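Local atomic coordinates of MdcD (Pseudomonas aeruginosa, PDB entry 5VIP), a protein that probably serves as the beta subunit of the biotin-independent malonate decarboxylase, a carboxyltransferase-family protein of the crotonase type likely to act in decarboxylating the malonyl group. Residues Arg11-Thr14 against Gln20-Arg23; Glu98-Asp103 against Val108-Leu113. All blocks are in the same frame, centred on the assembly; numbering follows the deposited sequence.

Interaction 1: Arg11-Thr14 against Gln20-Arg23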
ATOM      1  N   ARG B  11     -14.345 -22.137 -22.254  1.00 29.06           N
ATOM      2  CA  ARG B  11     -14.207 -22.322 -20.810  1.00 29.76           C
ATOM      3  C   ARG B  11     -13.180 -21.384 -20.172  1.00 28.92           C
ATOM      4  O   ARG B  11     -13.089 -21.321 -18.946  1.00 28.38           O
ATOM      5  CB  ARG B  11     -13.830 -23.773 -20.501  1.00 30.25           C
ATOM      6  CG  ARG B  11     -14.893 -24.776 -20.885  1.00 34.50           C
ATOM      7  CD  ARG B  11     -14.308 -26.172 -21.017  1.00 38.26           C
ATOM      8  NE  ARG B  11     -13.898 -26.744 -19.735  1.00 37.61           N
ATOM      9  CZ  ARG B  11     -13.546 -28.019 -19.573  1.00 38.17           C
ATOM     10  NH1 ARG B  11     -13.555 -28.844 -20.617  1.00 32.86           N
ATOM     11  NH2 ARG B  11     -13.189 -28.470 -18.374  1.00 32.72           N
ATOM     12  N   SER B  12     -12.428 -20.655 -21.000  1.00 24.61           N
ATOM     13  CA  SER B  12     -11.287 -19.859 -20.545  1.00 25.00           C
ATOM     14  C   SER B  12     -11.698 -18.673 -19.682  1.00 22.93           C
ATOM     15  O   SER B  12     -12.695 -18.008 -19.959  1.00 25.76           O
ATOM     16  CB  SER B  12     -10.480 -19.356 -21.747  1.00 28.76           C
ATOM     17  OG  SER B  12      -9.597 -18.299 -21.388  1.00 28.54           O
ATOM     18  N   PHE B  13     -10.916 -18.400 -18.644  1.00 22.82           N
ATOM     19  CA  PHE B  13     -11.163 -17.241 -17.794  1.00 22.70           C
ATOM     20  C   PHE B  13     -10.397 -16.014 -18.289  1.00 21.99           C
ATOM     21  O   PHE B  13     -10.941 -14.911 -18.360  1.00 22.63           O
ATOM     22  CB  PHE B  13     -10.776 -17.552 -16.347  1.00 19.83           C
ATOM     23  CG  PHE B  13     -11.065 -16.434 -15.396  1.00 17.47           C
ATOM     24  CD1 PHE B  13     -12.371 -16.180 -14.986  1.00 18.07           C
ATOM     25  CD2 PHE B  13     -10.037 -15.637 -14.899  1.00 15.09           C
ATOM     26  CE1 PHE B  13     -12.652 -15.148 -14.094  1.00 17.27           C
ATOM     27  CE2 PHE B  13     -10.313 -14.587 -14.012  1.00 18.22           C
ATOM     28  CZ  PHE B  13     -11.626 -14.348 -13.610  1.00 13.81           C
ATOM     29  N   THR B  14      -9.134 -16.207 -18.647  1.00 20.45           N
ATOM     30  CA  THR B  14      -8.282 -15.083 -19.023  1.00 21.93           C
ATOM     31  C   THR B  14      -8.743 -14.395 -20.315  1.00 24.63           C
ATOM     32  O   THR B  14      -8.473 -13.212 -20.515  1.00 25.74           O
ATOM     33  CB  THR B  14      -6.834 -15.525 -19.201  1.00 27.58           C
ATOM     34  OG1 THR B  14      -6.785 -16.529 -20.216  1.00 33.51           O
ATOM     35  CG2 THR B  14      -6.278 -16.103 -17.899  1.00 25.99           C
ATOM     36  N   GLN B  20     -16.958  -9.114 -18.089  1.00 15.15           N
ATOM     37  CA  GLN B  20     -17.371 -10.498 -18.274  1.00 14.52           C
ATOM     38  C   GLN B  20     -16.873 -11.398 -17.147  1.00 16.01           C
ATOM     39  O   GLN B  20     -17.579 -12.292 -16.711  1.00 14.37           O
ATOM     40  CB  GLN B  20     -16.860 -11.036 -19.597  1.00 19.28           C
ATOM     41  CG  GLN B  20     -17.456 -10.353 -20.810  1.00 24.22           C
ATOM     42  CD  GLN B  20     -16.720 -10.750 -22.064  1.00 28.02           C
ATOM     43  OE1 GLN B  20     -15.488 -10.745 -22.096  1.00 25.67           O
ATOM     44  NE2 GLN B  20     -17.466 -11.114 -23.103  1.00 30.23           N
ATOM     45  N   ARG B  21     -15.650 -11.174 -16.693  1.00 13.96           N
ATOM     46  CA  ARG B  21     -15.133 -11.959 -15.558  1.00 14.94           C
ATOM     47  C   ARG B  21     -16.027 -11.771 -14.334  1.00 15.66           C
ATOM     48  O   ARG B  21     -16.355 -12.730 -13.629  1.00 14.00           O
ATOM     49  CB  ARG B  21     -13.692 -11.554 -15.233  1.00 14.95           C
ATOM     50  CG  ARG B  21     -12.679 -11.958 -16.298  1.00 15.58           C
ATOM     51  CD  ARG B  21     -11.279 -11.445 -15.946  1.00 17.65           C
ATOM     52  NE  ARG B  21     -10.367 -11.628 -17.065  1.00 21.20           N
ATOM     53  CZ  ARG B  21      -9.039 -11.625 -16.974  1.00 19.14           C
ATOM     54  NH1 ARG B  21      -8.445 -11.456 -15.806  1.00 18.26           N
ATOM     55  NH2 ARG B  21      -8.307 -11.804 -18.068  1.00 20.76           N
ATOM     56  N   ALA B  22     -16.434 -10.531 -14.095  1.00 14.05           N
ATOM     57  CA  ALA B  22     -17.253 -10.211 -12.922  1.00 14.75           C
ATOM     58  C   ALA B  22     -18.616 -10.891 -13.005  1.00 16.95           C
ATOM     59  O   ALA B  22     -19.099 -11.474 -12.030  1.00 15.71           O
ATOM     60  CB  ALA B  22     -17.413  -8.700 -12.782  1.00 17.83           C
ATOM     61  N   ARG B  23     -19.230 -10.828 -14.177  1.00 16.02           N
ATOM     62  CA  ARG B  23     -20.526 -11.457 -14.391  1.00 19.28           C
ATOM     63  C   ARG B  23     -20.432 -12.977 -14.280  1.00 15.97           C
ATOM     64  O   ARG B  23     -21.338 -13.629 -13.767  1.00 17.87           O
ATOM     65  CB  ARG B  23     -21.072 -11.058 -15.766  1.00 18.85           C
ATOM     66  CG  ARG B  23     -22.409 -11.690 -16.150  1.00 24.46           C
ATOM     67  CD  ARG B  23     -22.802 -11.236 -17.563  1.00 30.89           C
ATOM     68  NE  ARG B  23     -23.011  -9.788 -17.623  1.00 33.83           N
ATOM     69  CZ  ARG B  23     -22.149  -8.911 -18.130  1.00 34.61           C
ATOM     70  NH1 ARG B  23     -20.998  -9.321 -18.654  1.00 35.42           N
ATOM     71  NH2 ARG B  23     -22.445  -7.619 -18.121  1.00 35.15           N
TER

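Interaction 2: Glu98-Asp103 against Val108-Leu113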
ATOM      1  N   GLU B  98     -14.715  -0.086   1.537  1.00 13.42           N
ATOM      2  CA  GLU B  98     -15.184   0.622   2.728  1.00 16.04           C
ATOM      3  C   GLU B  98     -16.641   0.299   3.061  1.00 16.02           C
ATOM      4  O   GLU B  98     -16.996   0.113   4.224  1.00 14.57           O
ATOM      5  CB  GLU B  98     -15.010   2.136   2.540  1.00 16.67           C
ATOM      6  CG  GLU B  98     -13.545   2.569   2.538  1.00 16.19           C
ATOM      7  CD  GLU B  98     -13.317   3.943   1.914  1.00 20.32           C
ATOM      8  OE1 GLU B  98     -14.306   4.610   1.544  1.00 20.10           O
ATOM      9  OE2 GLU B  98     -12.141   4.348   1.788  1.00 21.06           O
ATOM     10  N   LEU B  99     -17.492   0.240   2.045  1.00 16.94           N
ATOM     11  CA  LEU B  99     -18.898  -0.073   2.285  1.00 14.85           C
ATOM     12  C   LEU B  99     -19.066  -1.535   2.715  1.00 15.07           C
ATOM     13  O   LEU B  99     -19.984  -1.867   3.462  1.00 16.01           O
ATOM     14  CB  LEU B  99     -19.739   0.235   1.039  1.00 16.35           C
ATOM     15  CG  LEU B  99     -19.970   1.741   0.797  1.00 20.02           C
ATOM     16  CD1 LEU B  99     -20.698   1.989  -0.526  1.00 19.14           C
ATOM     17  CD2 LEU B  99     -20.758   2.354   1.947  1.00 23.79           C
ATOM     18  N   ALA B 100     -18.185  -2.413   2.251  1.00 15.00           N
ATOM     19  CA  ALA B 100     -18.263  -3.811   2.680  1.00 15.49           C
ATOM     20  C   ALA B 100     -17.915  -3.918   4.158  1.00 15.04           C
ATOM     21  O   ALA B 100     -18.527  -4.689   4.889  1.00 15.56           O
ATOM     22  CB  ALA B 100     -17.346  -4.699   1.852  1.00 14.58           C
ATOM     23  N   ALA B 101     -16.933  -3.140   4.598  1.00 15.35           N
ATOM     24  CA  ALA B 101     -16.590  -3.134   6.018  1.00 19.49           C
ATOM     25  C   ALA B 101     -17.771  -2.588   6.830  1.00 18.09           C
ATOM     26  O   ALA B 101     -18.119  -3.124   7.882  1.00 17.59           O
ATOM     27  CB  ALA B 101     -15.331  -2.310   6.261  1.00 16.88           C
ATOM     28  N   GLU B 102     -18.392  -1.521   6.329  1.00 18.36           N
ATOM     29  CA  GLU B 102     -19.559  -0.931   6.989  1.00 19.33           C
ATOM     30  C   GLU B 102     -20.700  -1.955   7.112  1.00 20.31           C
ATOM     31  O   GLU B 102     -21.323  -2.077   8.172  1.00 22.41           O
ATOM     32  CB  GLU B 102     -20.003   0.318   6.224  1.00 22.00           C
ATOM     33  CG  GLU B 102     -21.073   1.152   6.890  1.00 30.02           C
ATOM     34  CD  GLU B 102     -21.163   2.545   6.275  1.00 32.15           C
ATOM     35  OE1 GLU B 102     -22.287   3.077   6.162  1.00 41.60           O
ATOM     36  OE2 GLU B 102     -20.105   3.105   5.902  1.00 35.62           O
ATOM     37  N   ASP B 103     -20.953  -2.701   6.037  1.00 18.15           N
ATOM     38  CA  ASP B 103     -21.927  -3.794   6.060  1.00 17.31           C
ATOM     39  C   ASP B 103     -21.644  -4.748   7.217  1.00 19.26           C
ATOM     40  O   ASP B 103     -22.537  -5.095   7.990  1.00 18.58           O
ATOM     41  CB  ASP B 103     -21.905  -4.587   4.737  1.00 20.65           C
ATOM     42  CG  ASP B 103     -22.897  -4.069   3.715  1.00 23.61           C
ATOM     43  OD1 ASP B 103     -23.726  -3.204   4.067  1.00 24.85           O
ATOM     44  OD2 ASP B 103     -22.858  -4.541   2.552  1.00 21.57           O
ATOM     45  N   VAL B 108     -23.940  -7.567   8.381  1.00 20.73           N
ATOM     46  CA  VAL B 108     -24.141  -8.130   7.048  1.00 21.10           C
ATOM     47  C   VAL B 108     -22.794  -8.614   6.520  1.00 19.33           C
ATOM     48  O   VAL B 108     -21.904  -7.809   6.344  1.00 19.21           O
ATOM     49  CB  VAL B 108     -24.739  -7.090   6.081  1.00 22.45           C
ATOM     50  CG1 VAL B 108     -24.809  -7.650   4.652  1.00 21.68           C
ATOM     51  CG2 VAL B 108     -26.114  -6.635   6.565  1.00 27.17           C
ATOM     52  N   PRO B 109     -22.647  -9.929   6.277  1.00 17.01           N
ATOM     53  CA  PRO B 109     -21.317 -10.517   6.043  1.00 18.70           C
ATOM     54  C   PRO B 109     -20.811 -10.352   4.608  1.00 17.56           C
ATOM     55  O   PRO B 109     -20.458 -11.326   3.948  1.00 16.94           O
ATOM     56  CB  PRO B 109     -21.532 -11.994   6.377  1.00 17.49           C
ATOM     57  CG  PRO B 109     -22.976 -12.234   5.999  1.00 21.07           C
ATOM     58  CD  PRO B 109     -23.699 -10.962   6.378  1.00 19.08           C
ATOM     59  N   THR B 110     -20.766  -9.114   4.138  1.00 17.51           N
ATOM     60  CA  THR B 110     -20.384  -8.853   2.754  1.00 17.65           C
ATOM     61  C   THR B 110     -18.924  -9.207   2.480  1.00 16.75           C
ATOM     62  O   THR B 110     -18.023  -8.843   3.235  1.00 19.29           O
ATOM     63  CB  THR B 110     -20.661  -7.394   2.395  1.00 18.37           C
ATOM     64  OG1 THR B 110     -22.071  -7.174   2.515  1.00 17.17           O
ATOM     65  CG2 THR B 110     -20.228  -7.090   0.958  1.00 12.85           C
ATOM     66  N   ARG B 111     -18.730  -9.948   1.395  1.00 16.52           N
ATOM     67  CA  ARG B 111     -17.437 -10.459   0.969  1.00 17.96           C
ATOM     68  C   ARG B 111     -16.930  -9.629  -0.203  1.00 14.70           C
ATOM     69  O   ARG B 111     -17.698  -9.312  -1.093  1.00 15.35           O
ATOM     70  CB  ARG B 111     -17.567 -11.933   0.555  1.00 17.86           C
ATOM     71  CG  ARG B 111     -18.408 -12.809   1.497  1.00 25.35           C
ATOM     72  CD  ARG B 111     -18.918 -14.042   0.783  1.00 25.22           C
ATOM     73  NE  ARG B 111     -18.950 -15.247   1.638  1.00 23.12           N
ATOM     74  CZ  ARG B 111     -19.129 -16.483   1.173  1.00 28.25           C
ATOM     75  NH1 ARG B 111     -19.292 -16.697  -0.142  1.00 19.93           N
ATOM     76  NH2 ARG B 111     -19.129 -17.519   2.016  1.00 28.94           N
ATOM     77  N   ALA B 112     -15.642  -9.291  -0.221  1.00 14.88           N
ATOM     78  CA  ALA B 112     -15.078  -8.529  -1.327  1.00 13.18           C
ATOM     79  C   ALA B 112     -14.112  -9.380  -2.147  1.00 12.09           C
ATOM     80  O   ALA B 112     -13.227 -10.058  -1.598  1.00 10.25           O
ATOM     81  CB  ALA B 112     -14.363  -7.259  -0.814  1.00 10.10           C
ATOM     82  N   LEU B 113     -14.289  -9.324  -3.462  1.00 11.39           N
ATOM     83  CA  LEU B 113     -13.488 -10.073  -4.416  1.00 11.05           C
ATOM     84  C   LEU B 113     -12.808  -9.094  -5.368  1.00 12.38           C
ATOM     85  O   LEU B 113     -13.482  -8.268  -6.015  1.00 11.57           O
ATOM     86  CB  LEU B 113     -14.365 -11.055  -5.196  1.00 12.90           C
ATOM     87  CG  LEU B 113     -13.764 -11.865  -6.343  1.00 12.96           C
ATOM     88  CD1 LEU B 113     -12.621 -12.759  -5.845  1.00 11.97           C
ATOM     89  CD2 LEU B 113     -14.846 -12.701  -6.984  1.00 10.99           C
TER

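Interaction 1: Arg11-Thr14 against Gln20-Arg23
The contact belongs to a tight turn of the chain from the loop after helix 8-11 into helix 18-25, in the N-terminal part of this carboxyltransferase-family chain, where the loop folds back so that Phe13 and Thr14 meet Arg21 on the second helix. Arg21 does all the work from its side. Extended from CG to NE, the Arg21 chain lays its CB, CG and CD against the Phe13 ring, and the guanidinium reaches past it to the loop backbone; the two side chains cross at about a right angle. Arg21 CG sits over one face of the Phe13 ring, 4.1 Å from its centroid, in a CH-pi contact. Next along the chain, Arg21 CD approaches Phe13 CZ at 3.7 Å. Phe13 turns its ring to the arginine with Phe13 CG anti to the backbone N (chi1 -177°); the ring also packs on Ala154 and on Leu229 and Val232 of helix 229-242. The buried guanidinium is tied to backbone carbonyls: NE bonds to Leu16 O, and NH2 bonds to both Gly155 O and Thr14 O. Thr14 is anchored too, its OG1 bonded to Asp227. The bond from Arg21 NH2 to Thr14 O is short, 2.8 Å, but bent, with 134° at the hydrogen, and the oxygen lies 21° out of the guanidinium plane.

Interaction 2: Glu98-Asp103 against Val108-Leu113
Two hydrogen bonds run from the 108-113 segment to Asp103, near the end of helix 87-105. In the backbone, Val108 N donates to Asp103 O over 2.9 Å, a fairly straight bond at 160°, although the nitrogen stands well above the carbonyl plane. In the side chains, Thr110 OG1 gives its proton to Asp103 OD2 at 2.7 Å, meeting the carboxylate on its anti side and 30° out of its plane. The same oxygen accepts a bond from an aromatic side chain of the other protein chain, so OD2 is gripped from two sources and the carboxylate's rotation is probably restrained.

The turn that brings both donors to one aspartate is an inverse gamma turn centred on Pro109, closed by the bond from Thr110 N to Val108 O at 2.8 Å.

Nonpolar contact fills in beside these bonds. Thr110 places CG2 anti to its backbone N (chi1 -62° for OG1), which directs the methyl to Ala100 CB, 3.8 Å away, while OG1 is left for the aspartate. Val108 CB lies 4.0 Å from Asp103 CB, the two side chains running at a slant to each other. Ala100 also packs on Leu143 of helix 126-143, and Asn104 ND2 bonds to the carbonyls of both Ala100 and Thr110, a further bridge from the helix to the residue just before the strand.

The arrangement is the return from helix to strand in a beta-alpha-beta crossover: strand 69-76, helix 87-105 and parallel strand 111-115, as expected of the crotonase-like fold.

How the interactions relate
From the N terminus, interaction 1 comes first: it closes the short loop between 11-14 and 20-23, bringing the connection after helix 8-11 back onto helix 18-25. The chain then runs through strands 32-34, 59-66 and 69-76 before helix 87-105 begins. Interaction 2 closes the second short loop, between that helix and strand 111-115. The two loops follow in series and neither nests in nor crosses the other. The centres of interactions 1 and 2 lie about 23 Å apart, and the nearest atoms of interactions 1 and 2 about 7 Å, without touching. Interaction 1 joins N-terminal elements near helix 229-242, whereas interaction 2 ties a crossover helix to the central sheet and also adjoins the second protein chain.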